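Local coordinates for MutT/nudix family protein (Enterococcus faecalis, PDB 2FML) that is of unknown function but carries a NUDIX domain joined to an NrtR-like winged-helix region, consistent with a nucleotide-sensing, DNA-binding regulator, at residues E107-F112 with S127-I132; H147-E152 with L160-V165. All coordinates share one frame; numbering follows the deposited sequence.

How the interactions relate
Followed from the N terminus, the chain shows how a mixed sheet can be assembled from local hairpins. Interaction 1 pairs strand 106-112 with strand 123-131 and closes a loop of 14 residues between its segments. Only after that does interaction 2 open, where strand 143-154 turns back into strand 157-162 and a loop of seven residues is closed. The two are therefore in series, neither nested nor crossed. Their centres lie about 20 Å apart, yet both belong to one sheet of the NUDIX domain: strand 123-131 pairs with strand 39-50 and strand 143-154 with strand 55-63. Ile132 packs on Trp148, the point where the two contacts touch.

Interaction 1 of 2, residues E107-F112 with S127-I132; sequences EQLHSF and SYLAFI
With chi1 at 69°, Ser127 holds its hydroxyl between its backbone N and carbonyl carbon, from where OG donates to the carbonyl oxygen of His110. Tyr128 CG, by contrast, stands opposite its carbonyl carbon (chi1 -73°), which turns one ring face to Gln108 CG, the two side chains crossing obliquely. His110 O is gripped twice by one residue: Ser127 OG lies 2.7 Å from it and Ser127 N 2.8 Å, both donors tilted from the carbonyl plane. The same hydroxyl meets the edge of the Phe112 ring, with Ser127 OG 3.5 Å from Phe112 CE2. Leu109 packs its CB and CD2 against this serine as well, while its N-H gives a short bond to Ser127 O (2.7 Å). Leu109 and His110 thus both face Ser127, a classic beta bulge in the NUDIX-domain hairpin of strands 106-112 and 123-131. Away from the bulge, Glu107 and Leu129 exchange two backbone bonds, and the one from Glu107 N to Leu129 O is nearly straight, 172° at the hydrogen. Their side chains run side by side, Glu107 CG 3.9 Å from Leu129 CB, and the carboxylate, standing nearly upright to the Phe131 ring, brings OE1 near CE2. Near helix 85-97, which both side chains touch, Gln108 CG sits over the Tyr128 ring, 3.9 Å from its centroid, in a CH-pi contact offset toward the rim. The phenol oxygen of Tyr128 is hydrogen-bonded to Thr85, which should help hold the ring's far end. Helix 186-200 packs on Leu109, Phe112 and Ser127, and Ser111 OG bonds to Ser111 of the second subunit.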
loop_
_atom_site.group_PDB
_atom_site.type_symbol
_atom_site.label_atom_id
_atom_site.label_comp_id
_atom_site.label_asym_id
_atom_site.label_seq_id
_atom_site.Cartn_x
_atom_site.Cartn_y
_atom_site.Cartn_z
ATOM N N GLU A 107 4.551 -6.888 6.297
ATOM C CA GLU A 107 3.645 -5.821 5.979
ATOM C C GLU A 107 3.705 -5.503 4.483
ATOM O O GLU A 107 4.774 -5.478 3.895
ATOM C CB GLU A 107 3.929 -4.551 6.844
ATOM C CG GLU A 107 5.253 -3.778 6.485
ATOM C CD GLU A 107 5.631 -2.681 7.551
ATOM O OE1 GLU A 107 6.084 -3.070 8.670
ATOM O OE2 GLU A 107 5.460 -1.455 7.262
ATOM N N GLN A 108 2.560 -5.194 3.900
ATOM C CA GLN A 108 2.559 -4.757 2.517
ATOM C C GLN A 108 3.258 -3.397 2.405
ATOM O O GLN A 108 3.062 -2.526 3.244
ATOM C CB GLN A 108 1.146 -4.723 1.965
ATOM C CG GLN A 108 1.106 -4.958 0.537
ATOM C CD GLN A 108 -0.295 -4.961 0.042
ATOM O OE1 GLN A 108 -0.976 -6.019 -0.038
ATOM N NE2 GLN A 108 -0.732 -3.803 -0.376
ATOM N N LEU A 109 4.153 -3.233 1.428
ATOM C CA LEU A 109 4.928 -2.009 1.418
ATOM C C LEU A 109 4.333 -0.999 0.388
ATOM O O LEU A 109 3.958 0.141 0.732
ATOM C CB LEU A 109 6.410 -2.338 1.146
ATOM C CG LEU A 109 7.410 -1.216 0.791
ATOM C CD1 LEU A 109 7.568 -0.203 1.903
ATOM C CD2 LEU A 109 8.755 -1.816 0.369
ATOM N N HIS A 110 4.268 -1.423 -0.873
ATOM C CA HIS A 110 3.879 -0.563 -1.953
ATOM C C HIS A 110 3.717 -1.423 -3.231
ATOM O O HIS A 110 4.417 -2.458 -3.388
ATOM C CB HIS A 110 4.912 0.542 -2.151
ATOM C CG HIS A 110 4.511 1.557 -3.177
ATOM N ND1 HIS A 110 3.723 2.665 -2.890
ATOM C CD2 HIS A 110 4.807 1.638 -4.496
ATOM C CE1 HIS A 110 3.551 3.373 -4.000
ATOM N NE2 HIS A 110 4.196 2.764 -4.986
ATOM N N SER A 111 2.788 -1.021 -4.115
ATOM C CA SER A 111 2.646 -1.650 -5.408
ATOM C C SER A 111 3.228 -0.727 -6.459
ATOM O O SER A 111 2.844 0.426 -6.535
ATOM C CB SER A 111 1.213 -1.974 -5.775
ATOM O OG SER A 111 0.621 -2.492 -4.619
ATOM N N PHE A 112 4.068 -1.330 -7.305
ATOM C CA PHE A 112 4.773 -0.687 -8.399
ATOM C C PHE A 112 4.222 -1.131 -9.712
ATOM O O PHE A 112 4.076 -2.338 -9.957
ATOM C CB PHE A 112 6.240 -1.075 -8.269
ATOM C CG PHE A 112 6.878 -0.480 -7.042
ATOM C CD1 PHE A 112 7.497 0.768 -7.100
ATOM C CD2 PHE A 112 6.885 -1.203 -5.853
ATOM C CE1 PHE A 112 8.068 1.308 -5.943
ATOM C CE2 PHE A 112 7.444 -0.674 -4.723
ATOM C CZ PHE A 112 8.005 0.574 -4.748
ATOM N N SER A 127 4.940 -5.189 -3.479
ATOM C CA SER A 127 6.068 -5.461 -2.612
ATOM C C SER A 127 5.665 -5.525 -1.102
ATOM O O SER A 127 4.715 -4.908 -0.671
ATOM C CB SER A 127 7.200 -4.448 -2.855
ATOM O OG SER A 127 6.835 -3.153 -2.396
ATOM N N TYR A 128 6.446 -6.296 -0.366
ATOM C CA TYR A 128 6.322 -6.502 1.060
ATOM C C TYR A 128 7.648 -6.251 1.785
ATOM O O TYR A 128 8.702 -6.354 1.194
ATOM C CB TYR A 128 5.829 -7.933 1.348
ATOM C CG TYR A 128 4.383 -8.128 1.009
ATOM C CD1 TYR A 128 3.424 -8.156 2.012
ATOM C CD2 TYR A 128 3.977 -8.365 -0.348
ATOM C CE1 TYR A 128 2.075 -8.403 1.702
ATOM C CE2 TYR A 128 2.674 -8.612 -0.672
ATOM C CZ TYR A 128 1.721 -8.580 0.339
ATOM O OH TYR A 128 0.432 -8.758 0.003
ATOM N N LEU A 129 7.535 -5.988 3.084
ATOM C CA LEU A 129 8.639 -5.690 4.000
ATOM C C LEU A 129 8.494 -6.625 5.221
ATOM O O LEU A 129 7.396 -6.843 5.722
ATOM C CB LEU A 129 8.521 -4.239 4.465
ATOM C CG LEU A 129 9.430 -3.660 5.548
ATOM C CD1 LEU A 129 10.938 -3.995 5.245
ATOM C CD2 LEU A 129 9.225 -2.137 5.574
ATOM N N ALA A 130 9.594 -7.225 5.670
ATOM C CA ALA A 130 9.571 -7.943 6.950
ATOM C C ALA A 130 10.901 -7.799 7.620
ATOM O O ALA A 130 11.953 -7.665 6.928
ATOM C CB ALA A 130 9.240 -9.429 6.745
ATOM N N PHE A 131 10.832 -7.821 8.952
ATOM C CA PHE A 131 11.979 -7.741 9.867
ATOM C C PHE A 131 12.110 -9.084 10.518
ATOM O O PHE A 131 11.142 -9.533 11.131
ATOM C CB PHE A 131 11.686 -6.744 10.972
ATOM C CG PHE A 131 11.186 -5.441 10.488
ATOM C CD1 PHE A 131 12.002 -4.603 9.726
ATOM C CD2 PHE A 131 9.896 -5.034 10.794
ATOM C CE1 PHE A 131 11.538 -3.391 9.275
ATOM C CE2 PHE A 131 9.430 -3.805 10.370
ATOM C CZ PHE A 131 10.254 -2.986 9.603
ATOM N N ILE A 132 13.277 -9.712 10.409
ATOM C CA ILE A 132 13.462 -11.101 10.792
ATOM C C ILE A 132 14.879 -11.314 11.360
ATOM O O ILE A 132 15.664 -10.369 11.438
ATOM C CB ILE A 132 13.150 -12.082 9.591
ATOM C CG1 ILE A 132 14.125 -11.898 8.401
ATOM C CG2 ILE A 132 11.695 -11.872 9.091
ATOM C CD1 ILE A 132 14.488 -13.218 7.674
#

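Interaction 2 of 2, residues H147-E152 with L160-V165; sequences HWFNLE and LSHEDV
His147 and His162 lay their imidazoles face to face, centroids 3.8 Å apart and planes 16° from parallel. His162 CE1 sits over the centre of the His147 ring, whereas His147 CG lies nearer the rim of its partner, and His147 CB adds a CH-pi contact over the same His162 ring. Next to the stack, the Phe149 ring receives His162 CB almost squarely over its centre, 3.5 Å from the centroid and 6° off the normal. The backbone sets His162 CB over Phe149, and chi1 of -178°, with CG anti to the backbone N, carries the imidazole on to His147. Val165 CG1 closes on the edge of the phenyl ring, 3.4 Å from Phe149 CE2. It is brought there by a type II' turn from His162 to Val165, in which Val165 N bonds to His162 O. Further along, the backbones of Asn150 and Ser161 exchange two hydrogen bonds of 2.8 Å, each with its donor in the carbonyl plane. A water bonded to both Asn150 O and Ser161 OG bridges that pair. Leu151 and Leu160 run side by side on the face opposite the side chains of Asn150 and Ser161, Leu151 CD1 3.7 Å from Leu160 CD2, where Leu160 also touches Leu60 of strand 55-63. Trp72 meets the Phe149 ring edge-to-face and also contacts the His147 ring, extending the aromatic cluster. Together these contacts form the antiparallel hairpin of strands 143-154 and 157-162, which the type II' turn continues into strand 165-170 as a three-stranded meander of the NUDIX domain.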
loop_
_atom_site.group_PDB
_atom_site.type_symbol
_atom_site.label_atom_id
_atom_site.label_comp_id
_atom_site.label_asym_id
_atom_site.label_seq_id
_atom_site.Cartn_x
_atom_site.Cartn_y
_atom_site.Cartn_z
ATOM N N HIS A 147 22.132 -14.063 -0.553
ATOM C CA HIS A 147 23.031 -13.572 0.495
ATOM C C HIS A 147 22.338 -12.487 1.244
ATOM O O HIS A 147 21.516 -11.739 0.689
ATOM C CB HIS A 147 24.306 -12.970 -0.094
ATOM C CG HIS A 147 25.165 -13.931 -0.852
ATOM N ND1 HIS A 147 25.487 -13.752 -2.189
ATOM C CD2 HIS A 147 25.799 -15.067 -0.458
ATOM C CE1 HIS A 147 26.282 -14.741 -2.579
ATOM N NE2 HIS A 147 26.467 -15.560 -1.557
ATOM N N TRP A 148 22.740 -12.349 2.497
ATOM C CA TRP A 148 22.433 -11.186 3.304
ATOM C C TRP A 148 23.473 -10.137 2.942
ATOM O O TRP A 148 24.644 -10.285 3.265
ATOM C CB TRP A 148 22.566 -11.555 4.805
ATOM C CG TRP A 148 21.398 -12.341 5.344
ATOM C CD1 TRP A 148 21.387 -13.674 5.763
ATOM C CD2 TRP A 148 20.066 -11.848 5.555
ATOM N NE1 TRP A 148 20.125 -14.018 6.174
ATOM C CE2 TRP A 148 19.304 -12.916 6.080
ATOM C CE3 TRP A 148 19.438 -10.601 5.336
ATOM C CZ2 TRP A 148 17.958 -12.778 6.394
ATOM C CZ3 TRP A 148 18.102 -10.460 5.663
ATOM C CH2 TRP A 148 17.382 -11.555 6.224
ATOM N N PHE A 149 23.050 -9.077 2.262
ATOM C CA PHE A 149 23.926 -7.971 1.934
ATOM C C PHE A 149 23.998 -7.016 3.110
ATOM O O PHE A 149 22.997 -6.683 3.727
ATOM C CB PHE A 149 23.412 -7.226 0.689
ATOM C CG PHE A 149 23.907 -7.810 -0.632
ATOM C CD1 PHE A 149 23.590 -9.120 -1.001
ATOM C CD2 PHE A 149 24.632 -7.006 -1.537
ATOM C CE1 PHE A 149 24.053 -9.660 -2.197
ATOM C CE2 PHE A 149 25.092 -7.520 -2.781
ATOM C CZ PHE A 149 24.822 -8.856 -3.082
ATOM N N ASN A 150 25.191 -6.561 3.406
ATOM C CA ASN A 150 25.365 -5.459 4.321
ATOM C C ASN A 150 24.666 -4.206 3.836
ATOM O O ASN A 150 24.885 -3.757 2.711
ATOM C CB ASN A 150 26.842 -5.132 4.365
ATOM C CG ASN A 150 27.349 -5.076 5.735
ATOM O OD1 ASN A 150 28.075 -5.998 6.170
ATOM N ND2 ASN A 150 26.919 -4.036 6.497
ATOM N N LEU A 151 23.856 -3.613 4.684
ATOM C CA LEU A 151 23.170 -2.383 4.328
ATOM C C LEU A 151 23.605 -1.205 5.255
ATOM O O LEU A 151 23.391 -1.221 6.474
ATOM C CB LEU A 151 21.665 -2.646 4.369
ATOM C CG LEU A 151 20.788 -1.414 4.593
ATOM C CD1 LEU A 151 20.722 -0.467 3.366
ATOM C CD2 LEU A 151 19.392 -1.885 5.018
ATOM N N GLU A 152 24.181 -0.164 4.675
ATOM C CA GLU A 152 24.690 0.958 5.454
ATOM C C GLU A 152 24.213 2.302 4.886
ATOM O O GLU A 152 24.274 2.533 3.657
ATOM C CB GLU A 152 26.210 0.870 5.479
ATOM C CG GLU A 152 26.879 1.922 6.235
ATOM C CD GLU A 152 27.984 1.391 7.109
ATOM O OE1 GLU A 152 28.839 0.614 6.600
ATOM O OE2 GLU A 152 28.018 1.764 8.315
ATOM N N LEU A 160 24.431 -1.379 -0.256
ATOM C CA LEU A 160 24.262 -2.789 -0.074
ATOM C C LEU A 160 25.512 -3.454 -0.595
ATOM O O LEU A 160 25.868 -3.304 -1.776
ATOM C CB LEU A 160 23.078 -3.279 -0.909
ATOM C CG LEU A 160 21.832 -2.430 -1.231
ATOM C CD1 LEU A 160 20.787 -3.344 -1.885
ATOM C CD2 LEU A 160 21.227 -1.752 -0.028
ATOM N N SER A 161 26.178 -4.197 0.272
ATOM C CA SER A 161 27.410 -4.830 -0.109
ATOM C C SER A 161 27.518 -6.283 0.289
ATOM O O SER A 161 27.020 -6.683 1.321
ATOM C CB SER A 161 28.648 -4.005 0.305
ATOM O OG SER A 161 28.677 -3.619 1.663
ATOM N N HIS A 162 28.134 -7.070 -0.583
ATOM C CA HIS A 162 28.531 -8.426 -0.301
ATOM C C HIS A 162 29.792 -8.669 -1.169
ATOM O O HIS A 162 29.764 -8.388 -2.371
ATOM C CB HIS A 162 27.442 -9.445 -0.666
ATOM C CG HIS A 162 27.823 -10.859 -0.328
ATOM N ND1 HIS A 162 28.269 -11.768 -1.278
ATOM C CD2 HIS A 162 27.878 -11.504 0.864
ATOM C CE1 HIS A 162 28.574 -12.912 -0.680
ATOM N NE2 HIS A 162 28.347 -12.780 0.616
ATOM N N GLU A 163 30.869 -9.186 -0.560
ATOM C CA GLU A 163 32.138 -9.449 -1.278
ATOM C C GLU A 163 32.451 -8.223 -2.173
ATOM O O GLU A 163 32.541 -7.107 -1.644
ATOM C CB GLU A 163 32.111 -10.793 -2.047
ATOM C CG GLU A 163 32.336 -12.055 -1.143
ATOM C CD GLU A 163 31.887 -13.374 -1.832
ATOM O OE1 GLU A 163 31.877 -13.385 -3.086
ATOM O OE2 GLU A 163 31.529 -14.379 -1.152
ATOM N N ASP A 164 32.578 -8.429 -3.494
ATOM C CA ASP A 164 32.916 -7.335 -4.421
ATOM C C ASP A 164 31.738 -6.623 -5.065
ATOM O O ASP A 164 31.921 -5.758 -5.923
ATOM C CB ASP A 164 33.891 -7.813 -5.485
ATOM C CG ASP A 164 35.338 -7.585 -5.072
ATOM O OD1 ASP A 164 35.897 -6.483 -5.373
ATOM O OD2 ASP A 164 35.923 -8.510 -4.440
ATOM N N VAL A 165 30.530 -6.983 -4.620
ATOM C CA VAL A 165 29.305 -6.378 -5.085
ATOM C C VAL A 165 29.004 -5.131 -4.272
ATOM O O VAL A 165 29.114 -5.148 -3.044
ATOM C CB VAL A 165 28.114 -7.384 -5.005
ATOM C CG1 VAL A 165 26.825 -6.758 -5.625
ATOM C CG2 VAL A 165 28.520 -8.697 -5.680
HETATM O O HOH W 1 27.287 -1.864 2.863
#